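Local coordinates for putative sugar ABC transporter, substrate-binding protein (Clostridium phytofermentans, PDB 4WZZ) that probably captures sugars for import by an ABC transporter and holds an L-rhamnose molecule in the cleft between its two lobes, at residues A[114-119]-A[308-313]; A[138-143]-A[304-309]; A[151-156]-A[339-344]; A[320-325]-A[347-352]. All coordinates share one frame; numbering follows the deposited sequence.

Interaction 1: A[114-119]-A[308-313]; sequences CIAIAA and YASISL
Cys114 and Ser310 carry most of this buried contact, in which a strand meets a helix through small side chains rather than branched ones. The thiol is turned anti to its own backbone nitrogen (chi1 180°), which carries the sulfur down onto the helix. There Cys114 SG rests 3.7 Å from Ser310 CB and 3.9 Å from Ser310 OG, so the sulfur lies alongside the serine side chain. With so little bulk between them, Cys114 CA and Ser310 CA come within 6.9 Å.

Packing is looser at the flanks. Ala116 CB stays 4.3 Å from Ser310 OG, and Leu313 CD1 stays 5.3 Å from Cys114 SG. No hydrogen bond crosses between the segments. The buried Ser310 hydroxyl is instead bonded to Ala306 O, one turn back on its helix, and to the Tyr76 hydroxyl. Two residues before Ser310, the peptide oxygen of Tyr308 accepts from Ser312 N and Ser312 OG, which approach it from opposite faces.

Strand 114-117 lies between strands 56-60 and 138-142, each of which also sends a side chain to Ser310, Tyr57 from one and Leu140 from the other, while helix 67-82 brings Tyr76 against Ala116.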
loop_
_atom_site.group_PDB
_atom_site.type_symbol
_atom_site.label_atom_id
_atom_site.label_comp_id
_atom_site.label_asym_id
_atom_site.label_seq_id
_atom_site.Cartn_x
_atom_site.Cartn_y
_atom_site.Cartn_z
ATOM N N CYS A 114 2.731 20.887 6.318
ATOM C CA CYS A 114 1.890 19.777 5.902
ATOM C C CYS A 114 2.561 18.472 6.286
ATOM O O CYS A 114 3.784 18.363 6.227
ATOM C CB CYS A 114 1.678 19.853 4.396
ATOM S SG CYS A 114 0.662 18.535 3.715
ATOM N N ILE A 115 1.756 17.517 6.732
ATOM C CA ILE A 115 2.210 16.150 6.986
ATOM C C ILE A 115 1.395 15.198 6.121
ATOM O O ILE A 115 0.165 15.260 6.106
ATOM C CB ILE A 115 2.047 15.780 8.481
ATOM C CG1 ILE A 115 3.037 16.579 9.323
ATOM C CG2 ILE A 115 2.243 14.265 8.720
ATOM C CD1 ILE A 115 2.858 16.381 10.796
ATOM N N ALA A 116 2.090 14.336 5.383
ATOM C CA ALA A 116 1.454 13.274 4.621
ATOM C C ALA A 116 1.908 11.982 5.265
ATOM O O ALA A 116 3.101 11.740 5.360
ATOM C CB ALA A 116 1.895 13.321 3.155
ATOM N N ILE A 117 0.967 11.160 5.714
ATOM C CA ILE A 117 1.336 9.984 6.481
ATOM C C ILE A 117 0.675 8.686 6.007
ATOM O O ILE A 117 -0.507 8.651 5.684
ATOM C CB ILE A 117 1.085 10.221 7.963
ATOM C CG1 ILE A 117 1.576 9.027 8.783
ATOM C CG2 ILE A 117 -0.386 10.560 8.233
ATOM C CD1 ILE A 117 1.932 9.385 10.219
ATOM N N ALA A 118 1.490 7.632 5.962
ATOM C CA ALA A 118 1.045 6.274 5.671
ATOM C C ALA A 118 0.978 5.541 6.997
ATOM O O ALA A 118 2.010 5.175 7.575
ATOM C CB ALA A 118 2.012 5.583 4.735
ATOM N N ALA A 119 -0.243 5.367 7.499
ATOM C CA ALA A 119 -0.458 4.988 8.887
ATOM C C ALA A 119 -0.118 3.560 9.221
ATOM O O ALA A 119 -0.508 2.633 8.508
ATOM C CB ALA A 119 -1.932 5.251 9.279
ATOM N N TYR A 308 0.714 16.511 -5.013
ATOM C CA TYR A 308 -0.173 17.495 -5.638
ATOM C C TYR A 308 -1.328 17.851 -4.706
ATOM O O TYR A 308 -1.725 19.028 -4.591
ATOM C CB TYR A 308 -0.703 16.998 -6.983
ATOM C CG TYR A 308 0.336 16.991 -8.077
ATOM C CD1 TYR A 308 0.957 18.164 -8.476
ATOM C CD2 TYR A 308 0.694 15.805 -8.722
ATOM C CE1 TYR A 308 1.907 18.167 -9.478
ATOM C CE2 TYR A 308 1.637 15.800 -9.728
ATOM C CZ TYR A 308 2.239 16.985 -10.106
ATOM O OH TYR A 308 3.189 17.000 -11.101
ATOM N N ALA A 309 -1.880 16.843 -4.033
ATOM C CA ALA A 309 -3.007 17.054 -3.135
ATOM C C ALA A 309 -2.571 17.831 -1.895
ATOM O O ALA A 309 -3.302 18.703 -1.403
ATOM C CB ALA A 309 -3.651 15.714 -2.743
ATOM N N SER A 310 -1.361 17.548 -1.414
ATOM C CA SER A 310 -0.805 18.281 -0.288
ATOM C C SER A 310 -0.661 19.770 -0.625
ATOM O O SER A 310 -1.021 20.641 0.163
ATOM C CB SER A 310 0.581 17.737 0.061
ATOM O OG SER A 310 0.487 16.395 0.501
ATOM N N ILE A 311 -0.098 20.056 -1.794
ATOM C CA ILE A 311 0.072 21.443 -2.226
ATOM C C ILE A 311 -1.287 22.104 -2.355
ATOM O O ILE A 311 -1.436 23.284 -2.030
ATOM C CB ILE A 311 0.816 21.540 -3.555
ATOM C CG1 ILE A 311 2.255 21.032 -3.384
ATOM C CG2 ILE A 311 0.858 23.002 -4.045
ATOM C CD1 ILE A 311 2.998 20.817 -4.683
ATOM N N SER A 312 -2.279 21.341 -2.815
ATOM C CA SER A 312 -3.625 21.884 -3.012
ATOM C C SER A 312 -4.286 22.253 -1.687
ATOM O O SER A 312 -4.956 23.282 -1.593
ATOM C CB SER A 312 -4.488 20.907 -3.800
ATOM O OG SER A 312 -3.985 20.767 -5.116
ATOM N N LEU A 313 -4.086 21.422 -0.665
ATOM C CA LEU A 313 -4.490 21.759 0.699
ATOM C C LEU A 313 -3.797 23.015 1.233
ATOM O O LEU A 313 -4.450 23.882 1.830
ATOM C CB LEU A 313 -4.207 20.599 1.652
ATOM C CG LEU A 313 -5.081 19.349 1.546
ATOM C CD1 LEU A 313 -4.500 18.236 2.405
ATOM C CD2 LEU A 313 -6.538 19.619 1.937
#

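Interaction 2: A[138-143]-A[304-309]; sequences HVLSLD and NLAAYA. With RAM (alpha-L-rhamnopyranose), chain B.
Leu140, Leu142, Ala306 and Ala309 make up the apolar part of this contact, where strand 138-142 runs nearly antiparallel to helix 304-309 (164°), with axes 9.4 Å apart at their closest. The two leucines reach the helix by different routes. Leu140 holds CG anti to the backbone N and straddles the helix surface with its forked end: CD1 sits 3.7 Å from Ala309 CB, while CD2 lies 4.1 Å from Ala306 CB. Leu142 has CG between its backbone N and carbonyl carbon (chi1 78°), and its CD1 comes within 3.6 Å of Ala306 CB. The methyl group of Ala306 is thereby shared by both leucines, and alanine on the helix lets the backbones approach closely.

The polar part lies one residue beyond the strand, where Asp143 grips the bound rhamnose through both carboxylate oxygens. Sugar O4 donates to Asp143 OD1 at 2.7 Å, and sugar O3 donates to Asp143 OD2 at 2.6 Å, a bidentate hold on neighbouring hydroxyls. Tyr68 OH and Gln157 NE2 also bond OD1 and so fix the carboxylate's rotation, whereas OD2 lies close to Glu72 OE1, another acidic oxygen. Lys62, Asn66 and Asp222 are among the residues completing the sugar site.

The chemistry thus changes along a single strand: leucine methyl groups pack it against the alanines of the helix, and its far end presents an acceptor pair matched to two adjacent sugar hydroxyls, consistent with carbohydrate binding.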
loop_
_atom_site.group_PDB
_atom_site.type_symbol
_atom_site.label_atom_id
_atom_site.label_comp_id
_atom_site.label_asym_id
_atom_site.label_seq_id
_atom_site.Cartn_x
_atom_site.Cartn_y
_atom_site.Cartn_z
ATOM N N HIS A 138 -1.588 21.062 7.985
ATOM C CA HIS A 138 -2.464 20.257 7.147
ATOM C C HIS A 138 -2.043 18.805 7.245
ATOM O O HIS A 138 -0.887 18.484 7.002
ATOM C CB HIS A 138 -2.361 20.696 5.688
ATOM C CG HIS A 138 -2.841 22.096 5.449
ATOM N ND1 HIS A 138 -4.147 22.385 5.132
ATOM C CD2 HIS A 138 -2.184 23.277 5.467
ATOM C CE1 HIS A 138 -4.285 23.693 4.992
ATOM N NE2 HIS A 138 -3.106 24.258 5.184
ATOM N N VAL A 139 -2.981 17.925 7.581
ATOM C CA VAL A 139 -2.664 16.495 7.596
ATOM C C VAL A 139 -3.366 15.763 6.455
ATOM O O VAL A 139 -4.585 15.849 6.308
ATOM C CB VAL A 139 -3.034 15.838 8.929
ATOM C CG1 VAL A 139 -2.700 14.333 8.877
ATOM C CG2 VAL A 139 -2.304 16.504 10.076
ATOM N N LEU A 140 -2.577 15.046 5.666
ATOM C CA LEU A 140 -3.058 14.221 4.563
ATOM C C LEU A 140 -2.545 12.805 4.830
ATOM O O LEU A 140 -1.526 12.628 5.486
ATOM C CB LEU A 140 -2.478 14.763 3.248
ATOM C CG LEU A 140 -2.672 13.992 1.955
ATOM C CD1 LEU A 140 -2.803 14.942 0.793
ATOM C CD2 LEU A 140 -1.506 13.022 1.734
ATOM N N SER A 141 -3.266 11.799 4.357
ATOM C CA SER A 141 -2.804 10.434 4.526
ATOM C C SER A 141 -2.686 9.812 3.141
ATOM O O SER A 141 -3.411 10.207 2.230
ATOM C CB SER A 141 -3.797 9.693 5.425
ATOM O OG SER A 141 -3.437 8.359 5.647
ATOM N N LEU A 142 -1.751 8.866 2.984
ATOM C CA LEU A 142 -1.585 8.117 1.742
ATOM C C LEU A 142 -1.205 6.676 2.067
ATOM O O LEU A 142 -0.666 6.402 3.141
ATOM C CB LEU A 142 -0.529 8.725 0.802
ATOM C CG LEU A 142 0.954 8.482 1.107
ATOM C CD1 LEU A 142 1.839 8.959 -0.036
ATOM C CD2 LEU A 142 1.358 9.168 2.400
ATOM N N ASP A 143 -1.482 5.781 1.118
ATOM C CA ASP A 143 -1.020 4.375 1.152
ATOM C C ASP A 143 -1.776 3.559 2.190
ATOM O O ASP A 143 -2.351 2.507 1.878
ATOM C CB ASP A 143 0.492 4.313 1.401
ATOM C CG ASP A 143 1.037 2.902 1.402
ATOM O OD1 ASP A 143 0.700 2.121 0.489
ATOM O OD2 ASP A 143 1.820 2.603 2.317
ATOM N N ASN A 304 3.535 11.114 -6.074
ATOM C CA ASN A 304 3.276 12.316 -6.872
ATOM C C ASN A 304 1.909 12.904 -6.531
ATOM O O ASN A 304 1.777 14.103 -6.300
ATOM C CB ASN A 304 3.245 12.037 -8.380
ATOM C CG ASN A 304 4.568 11.590 -8.978
ATOM O OD1 ASN A 304 4.554 11.021 -10.071
ATOM N ND2 ASN A 304 5.696 11.867 -8.329
ATOM N N LEU A 305 0.878 12.061 -6.557
ATOM C CA LEU A 305 -0.497 12.551 -6.404
ATOM C C LEU A 305 -0.700 13.084 -4.998
ATOM O O LEU A 305 -1.351 14.106 -4.793
ATOM C CB LEU A 305 -1.489 11.415 -6.682
ATOM C CG LEU A 305 -2.952 11.779 -6.465
ATOM C CD1 LEU A 305 -3.356 12.934 -7.349
ATOM C CD2 LEU A 305 -3.821 10.567 -6.729
ATOM N N ALA A 306 -0.145 12.383 -4.018
ATOM C CA ALA A 306 -0.218 12.845 -2.641
ATOM C C ALA A 306 0.450 14.204 -2.489
ATOM O O ALA A 306 -0.024 15.052 -1.707
ATOM C CB ALA A 306 0.413 11.825 -1.698
ATOM N N ALA A 307 1.533 14.430 -3.237
ATOM C CA ALA A 307 2.192 15.734 -3.216
ATOM C C ALA A 307 1.306 16.804 -3.858
ATOM O O ALA A 307 1.159 17.894 -3.308
ATOM C CB ALA A 307 3.564 15.672 -3.909
ATOM N N TYR A 308 0.714 16.511 -5.013
ATOM C CA TYR A 308 -0.173 17.495 -5.638
ATOM C C TYR A 308 -1.328 17.851 -4.706
ATOM O O TYR A 308 -1.725 19.028 -4.591
ATOM C CB TYR A 308 -0.703 16.998 -6.983
ATOM C CG TYR A 308 0.336 16.991 -8.077
ATOM C CD1 TYR A 308 0.957 18.164 -8.476
ATOM C CD2 TYR A 308 0.694 15.805 -8.722
ATOM C CE1 TYR A 308 1.907 18.167 -9.478
ATOM C CE2 TYR A 308 1.637 15.800 -9.728
ATOM C CZ TYR A 308 2.239 16.985 -10.106
ATOM O OH TYR A 308 3.189 17.000 -11.101
ATOM N N ALA A 309 -1.880 16.843 -4.033
ATOM C CA ALA A 309 -3.007 17.054 -3.135
ATOM C C ALA A 309 -2.571 17.831 -1.895
ATOM O O ALA A 309 -3.302 18.703 -1.403
ATOM C CB ALA A 309 -3.651 15.714 -2.743
HETATM C C1 RAM B . 4.194 -2.676 1.619
HETATM C C2 RAM B . 3.552 -1.652 2.548
HETATM C C3 RAM B . 2.594 -0.715 1.811
HETATM C C4 RAM B . 1.643 -1.497 0.912
HETATM C C5 RAM B . 2.423 -2.456 0.015
HETATM C C6 RAM B . 1.498 -3.326 -0.821
HETATM O O1 RAM B . 5.107 -2.028 0.804
HETATM O O2 RAM B . 2.886 -2.391 3.526
HETATM O O3 RAM B . 1.912 0.048 2.803
HETATM O O4 RAM B . 0.883 -0.598 0.126
HETATM O O5 RAM B . 3.241 -3.303 0.779
#

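Interaction 3: A[151-156]-A[339-344]; sequences RKVFVN and YKITAA
Two features of its torsions bring Arg151 to Ala344: CG stands between the backbone N and the carbonyl carbon (chi1 75°), and from there the chain is extended to NE. This delivers the guanidinium edge-on to the other segment, with Arg151 NH2 4.0 Å from Ala344 CB and the methyl group near the guanidinium plane. From the same segment, Phe154 CB covers one face of the group, 3.3 Å above its plane and offset toward the rim.

The cation is held largely by groups outside the two segments. Arg151 NH1 forms a salt bridge with Asp346 OD2 and a hydrogen bond with Thr146 O, and Arg151 NH2 bonds Thr349 O, so three acceptors shared between the two terminal nitrogens should limit its rotation.

A separate, apolar touch lies nearer the middle of the segments, where Val153 CG2 meets Ile341 CG2 at 4.2 Å, methyl against methyl. Both residues also pack on Thr349.

That shared neighbour explains the spacing of 8.2 Å between Val153 CA and Ile341 CA: strand 349-352 runs between the two segments, parallel to 154-156 and antiparallel to 338-343. Side chains therefore meet across an intervening strand, at the place where the parallel part of the mixed sheet, as in periplasmic binding protein lobes, passes into its antiparallel extension.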
loop_
_atom_site.group_PDB
_atom_site.type_symbol
_atom_site.label_atom_id
_atom_site.label_comp_id
_atom_site.label_asym_id
_atom_site.label_seq_id
_atom_site.Cartn_x
_atom_site.Cartn_y
_atom_site.Cartn_z
ATOM N N ARG A 151 -7.295 13.316 9.573
ATOM C CA ARG A 151 -6.826 13.721 8.246
ATOM C C ARG A 151 -7.836 14.614 7.537
ATOM O O ARG A 151 -9.005 14.658 7.913
ATOM C CB ARG A 151 -6.604 12.476 7.373
ATOM C CG ARG A 151 -7.912 11.871 6.883
ATOM C CD ARG A 151 -7.705 10.617 6.083
ATOM N NE ARG A 151 -8.904 10.244 5.318
ATOM C CZ ARG A 151 -9.629 9.141 5.512
ATOM N NH1 ARG A 151 -9.350 8.280 6.485
ATOM N NH2 ARG A 151 -10.663 8.895 4.722
ATOM N N LYS A 152 -7.389 15.319 6.505
ATOM C CA LYS A 152 -8.312 16.068 5.664
ATOM C C LYS A 152 -8.725 15.221 4.457
ATOM O O LYS A 152 -9.817 15.407 3.917
ATOM C CB LYS A 152 -7.704 17.410 5.244
ATOM C CG LYS A 152 -7.661 18.396 6.385
ATOM C CD LYS A 152 -7.138 19.734 5.922
ATOM C CE LYS A 152 -7.514 20.843 6.872
ATOM N NZ LYS A 152 -6.681 22.053 6.611
ATOM N N VAL A 153 -7.875 14.272 4.060
ATOM C CA VAL A 153 -8.173 13.407 2.927
ATOM C C VAL A 153 -7.191 12.236 2.898
ATOM O O VAL A 153 -6.095 12.352 3.429
ATOM C CB VAL A 153 -8.101 14.174 1.593
ATOM C CG1 VAL A 153 -6.657 14.615 1.276
ATOM C CG2 VAL A 153 -8.729 13.353 0.458
ATOM N N PHE A 154 -7.612 11.127 2.294
ATOM C CA PHE A 154 -6.750 9.947 2.096
ATOM C C PHE A 154 -6.478 9.762 0.619
ATOM O O PHE A 154 -7.386 9.866 -0.214
ATOM C CB PHE A 154 -7.426 8.689 2.649
ATOM C CG PHE A 154 -6.618 7.426 2.460
ATOM C CD1 PHE A 154 -5.339 7.344 2.963
ATOM C CD2 PHE A 154 -7.150 6.318 1.799
ATOM C CE1 PHE A 154 -4.578 6.213 2.812
ATOM C CE2 PHE A 154 -6.381 5.182 1.642
ATOM C CZ PHE A 154 -5.090 5.136 2.154
ATOM N N VAL A 155 -5.224 9.508 0.279
ATOM C CA VAL A 155 -4.853 9.251 -1.104
ATOM C C VAL A 155 -4.624 7.765 -1.211
ATOM O O VAL A 155 -3.655 7.233 -0.662
ATOM C CB VAL A 155 -3.615 10.038 -1.553
ATOM C CG1 VAL A 155 -3.320 9.756 -3.017
ATOM C CG2 VAL A 155 -3.845 11.520 -1.349
ATOM N N ASN A 156 -5.542 7.101 -1.914
ATOM C CA ASN A 156 -5.592 5.626 -1.997
ATOM C C ASN A 156 -5.066 5.172 -3.354
ATOM O O ASN A 156 -5.460 5.715 -4.401
ATOM C CB ASN A 156 -7.054 5.164 -1.830
ATOM C CG ASN A 156 -7.180 3.738 -1.335
ATOM O OD1 ASN A 156 -6.223 2.965 -1.355
ATOM N ND2 ASN A 156 -8.394 3.367 -0.896
ATOM N N TYR A 339 -9.021 14.808 -10.924
ATOM C CA TYR A 339 -9.467 13.915 -9.857
ATOM C C TYR A 339 -10.613 14.536 -9.099
ATOM O O TYR A 339 -10.692 15.767 -8.975
ATOM C CB TYR A 339 -8.336 13.691 -8.852
ATOM C CG TYR A 339 -7.322 12.685 -9.280
ATOM C CD1 TYR A 339 -7.513 11.336 -9.033
ATOM C CD2 TYR A 339 -6.181 13.073 -9.949
ATOM C CE1 TYR A 339 -6.585 10.415 -9.427
ATOM C CE2 TYR A 339 -5.249 12.154 -10.349
ATOM C CZ TYR A 339 -5.454 10.824 -10.084
ATOM O OH TYR A 339 -4.517 9.902 -10.484
ATOM N N LYS A 340 -11.493 13.687 -8.580
ATOM C CA LYS A 340 -12.575 14.107 -7.705
ATOM C C LYS A 340 -12.428 13.422 -6.349
ATOM O O LYS A 340 -12.038 12.258 -6.267
ATOM C CB LYS A 340 -13.924 13.753 -8.336
ATOM C CG LYS A 340 -15.139 14.325 -7.603
ATOM C CD LYS A 340 -16.439 14.079 -8.379
ATOM C CE LYS A 340 -16.343 14.601 -9.816
ATOM N NZ LYS A 340 -17.613 14.440 -10.585
ATOM N N ILE A 341 -12.704 14.162 -5.283
ATOM C CA ILE A 341 -12.671 13.608 -3.941
ATOM C C ILE A 341 -13.996 12.920 -3.681
ATOM O O ILE A 341 -15.060 13.491 -3.929
ATOM C CB ILE A 341 -12.440 14.718 -2.894
ATOM C CG1 ILE A 341 -11.152 15.467 -3.228
ATOM C CG2 ILE A 341 -12.387 14.135 -1.500
ATOM C CD1 ILE A 341 -10.684 16.454 -2.158
ATOM N N THR A 342 -13.931 11.689 -3.198
ATOM C CA THR A 342 -15.132 10.905 -2.978
ATOM C C THR A 342 -15.255 10.527 -1.516
ATOM O O THR A 342 -14.280 10.561 -0.769
ATOM C CB THR A 342 -15.149 9.635 -3.865
ATOM O OG1 THR A 342 -13.945 8.887 -3.658
ATOM C CG2 THR A 342 -15.230 10.015 -5.322
ATOM N N ALA A 343 -16.472 10.178 -1.110
ATOM C CA ALA A 343 -16.732 9.708 0.233
ATOM C C ALA A 343 -16.054 8.352 0.396
ATOM O O ALA A 343 -16.110 7.517 -0.494
ATOM C CB ALA A 343 -18.235 9.578 0.455
ATOM N N ALA A 344 -15.403 8.138 1.530
ATOM C CA ALA A 344 -14.699 6.884 1.766
ATOM C C ALA A 344 -15.467 6.038 2.756
ATOM O O ALA A 344 -16.210 6.580 3.589
ATOM C CB ALA A 344 -13.285 7.172 2.301
#

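Interaction 4: A[320-325]-A[347-352]; sequences GAADQS and GGTEII
The peptide carbonyl of Gly320 receives the hydroxyl of Thr349 in its own plane: Thr349 OG1 donates to Gly320 O at 2.7 Å, with a C=O...donor angle of 151°. On the other side of the same glycine, a second flat group is engaged less squarely. Gly320 N donates to Gln324 OE1 at 3.2 Å, tilted 33° from the plane of the side-chain amide, and the same oxygen also accepts from Thr319 N. Gly320 is therefore held through both its N-H and its carbonyl, by one partner in its own loop and one across the contact.

Next along the chain comes a type II beta turn from Ala321 to Gln324, part of the connection that leaves helix 299-315 and leads into strand 325-327. The turn's own closing bond, Gln324 N to Ala321 O, is weak at 3.4 Å, while backbone hydrogen bonds link Asp323 and Gln324 with Ile341 of the adjoining strand region.

Thr349 touches the loop with both branches. Its first torsion (chi1 61°) sets OG1 between the backbone N and the carbonyl carbon, aimed at Gly320, and leaves CG2 to lie against the turn, 3.8 Å from Ala322 N and 4.4 Å from Ala322 CB. The Ala322 side of the contact is exposed, whereas Gly320 is buried.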
loop_
_atom_site.group_PDB
_atom_site.type_symbol
_atom_site.label_atom_id
_atom_site.label_comp_id
_atom_site.label_asym_id
_atom_site.label_seq_id
_atom_site.Cartn_x
_atom_site.Cartn_y
_atom_site.Cartn_z
ATOM N N GLY A 320 -10.381 18.936 1.079
ATOM C CA GLY A 320 -10.550 17.519 1.377
ATOM C C GLY A 320 -11.998 17.070 1.324
ATOM O O GLY A 320 -12.301 15.885 1.400
ATOM N N ALA A 321 -12.912 18.021 1.173
ATOM C CA ALA A 321 -14.321 17.705 1.166
ATOM C C ALA A 321 -14.717 16.914 -0.074
ATOM O O ALA A 321 -14.210 17.151 -1.167
ATOM C CB ALA A 321 -15.135 19.002 1.231
ATOM N N ALA A 322 -15.649 15.991 0.091
ATOM C CA ALA A 322 -16.209 15.268 -1.043
ATOM C C ALA A 322 -16.711 16.202 -2.142
ATOM O O ALA A 322 -17.207 17.297 -1.874
ATOM C CB ALA A 322 -17.330 14.380 -0.579
ATOM N N ASP A 323 -16.565 15.745 -3.381
ATOM C CA ASP A 323 -17.070 16.423 -4.578
ATOM C C ASP A 323 -16.195 17.577 -5.059
ATOM O O ASP A 323 -16.466 18.166 -6.102
ATOM C CB ASP A 323 -18.530 16.860 -4.412
ATOM C CG ASP A 323 -19.496 15.686 -4.466
ATOM O OD1 ASP A 323 -19.122 14.583 -4.036
ATOM O OD2 ASP A 323 -20.629 15.853 -4.960
ATOM N N GLN A 324 -15.126 17.876 -4.328
ATOM C CA GLN A 324 -14.131 18.800 -4.838
ATOM C C GLN A 324 -13.310 18.139 -5.926
ATOM O O GLN A 324 -13.137 16.913 -5.938
ATOM C CB GLN A 324 -13.226 19.290 -3.711
ATOM C CG GLN A 324 -13.961 20.175 -2.735
ATOM C CD GLN A 324 -13.100 20.636 -1.589
ATOM O OE1 GLN A 324 -11.963 20.190 -1.421
ATOM N NE2 GLN A 324 -13.642 21.541 -0.785
ATOM N N SER A 325 -12.805 18.958 -6.842
ATOM C CA SER A 325 -11.970 18.468 -7.922
ATOM C C SER A 325 -10.710 19.293 -8.055
ATOM O O SER A 325 -10.688 20.485 -7.751
ATOM C CB SER A 325 -12.736 18.476 -9.245
ATOM O OG SER A 325 -13.674 17.417 -9.277
ATOM N N GLY A 347 -15.685 6.699 6.470
ATOM C CA GLY A 347 -16.384 7.895 6.920
ATOM C C GLY A 347 -15.658 9.180 6.587
ATOM O O GLY A 347 -16.184 10.282 6.769
ATOM N N GLY A 348 -14.430 9.044 6.102
ATOM C CA GLY A 348 -13.678 10.184 5.649
ATOM C C GLY A 348 -13.880 10.398 4.166
ATOM O O GLY A 348 -14.933 10.073 3.597
ATOM N N THR A 349 -12.866 10.982 3.543
ATOM C CA THR A 349 -12.873 11.203 2.118
ATOM C C THR A 349 -11.578 10.635 1.578
ATOM O O THR A 349 -10.622 10.439 2.326
ATOM C CB THR A 349 -12.940 12.685 1.756
ATOM O OG1 THR A 349 -11.801 13.375 2.284
ATOM C CG2 THR A 349 -14.219 13.324 2.309
ATOM N N GLU A 350 -11.558 10.403 0.274
ATOM C CA GLU A 350 -10.388 9.854 -0.364
ATOM C C GLU A 350 -10.322 10.270 -1.834
ATOM O O GLU A 350 -11.310 10.700 -2.446
ATOM C CB GLU A 350 -10.368 8.331 -0.205
ATOM C CG GLU A 350 -11.336 7.603 -1.107
ATOM C CD GLU A 350 -11.344 6.092 -0.895
ATOM O OE1 GLU A 350 -10.342 5.511 -0.401
ATOM O OE2 GLU A 350 -12.383 5.489 -1.222
ATOM N N ILE A 351 -9.109 10.199 -2.354
ATOM C CA ILE A 351 -8.802 10.366 -3.760
ATOM C C ILE A 351 -8.197 9.037 -4.189
ATOM O O ILE A 351 -7.263 8.568 -3.550
ATOM C CB ILE A 351 -7.751 11.480 -3.935
ATOM C CG1 ILE A 351 -8.335 12.829 -3.484
ATOM C CG2 ILE A 351 -7.272 11.573 -5.372
ATOM C CD1 ILE A 351 -7.274 13.837 -3.117
ATOM N N ILE A 352 -8.700 8.453 -5.272
ATOM C CA ILE A 352 -8.231 7.154 -5.717
ATOM C C ILE A 352 -7.320 7.335 -6.924
ATOM O O ILE A 352 -7.753 7.840 -7.961
ATOM C CB ILE A 352 -9.396 6.211 -6.064
ATOM C CG1 ILE A 352 -10.256 5.946 -4.819
ATOM C CG2 ILE A 352 -8.844 4.903 -6.625
ATOM C CD1 ILE A 352 -11.486 5.092 -5.069
#

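How the interactions relate
All four contacts belong to one lobe and one mixed sheet. Interactions 1 and 2, with centres about 3 Å apart, set neighbouring strands 114-117 and 138-142 on the same helix, 299-315, and share Tyr308 and Ala309. Interactions 3 and 4, also about 3 Å apart, lie farther across the sheet around strand 349-352; the centres of interactions 2 and 3 are about 9 Å apart. Along the chain, interaction 3 crosses both 1 and 2, whereas interaction 4 opens after those two have closed. The chain therefore returns late, after building the other lobe, to complete the sheet that carries Asp143 to the sugar.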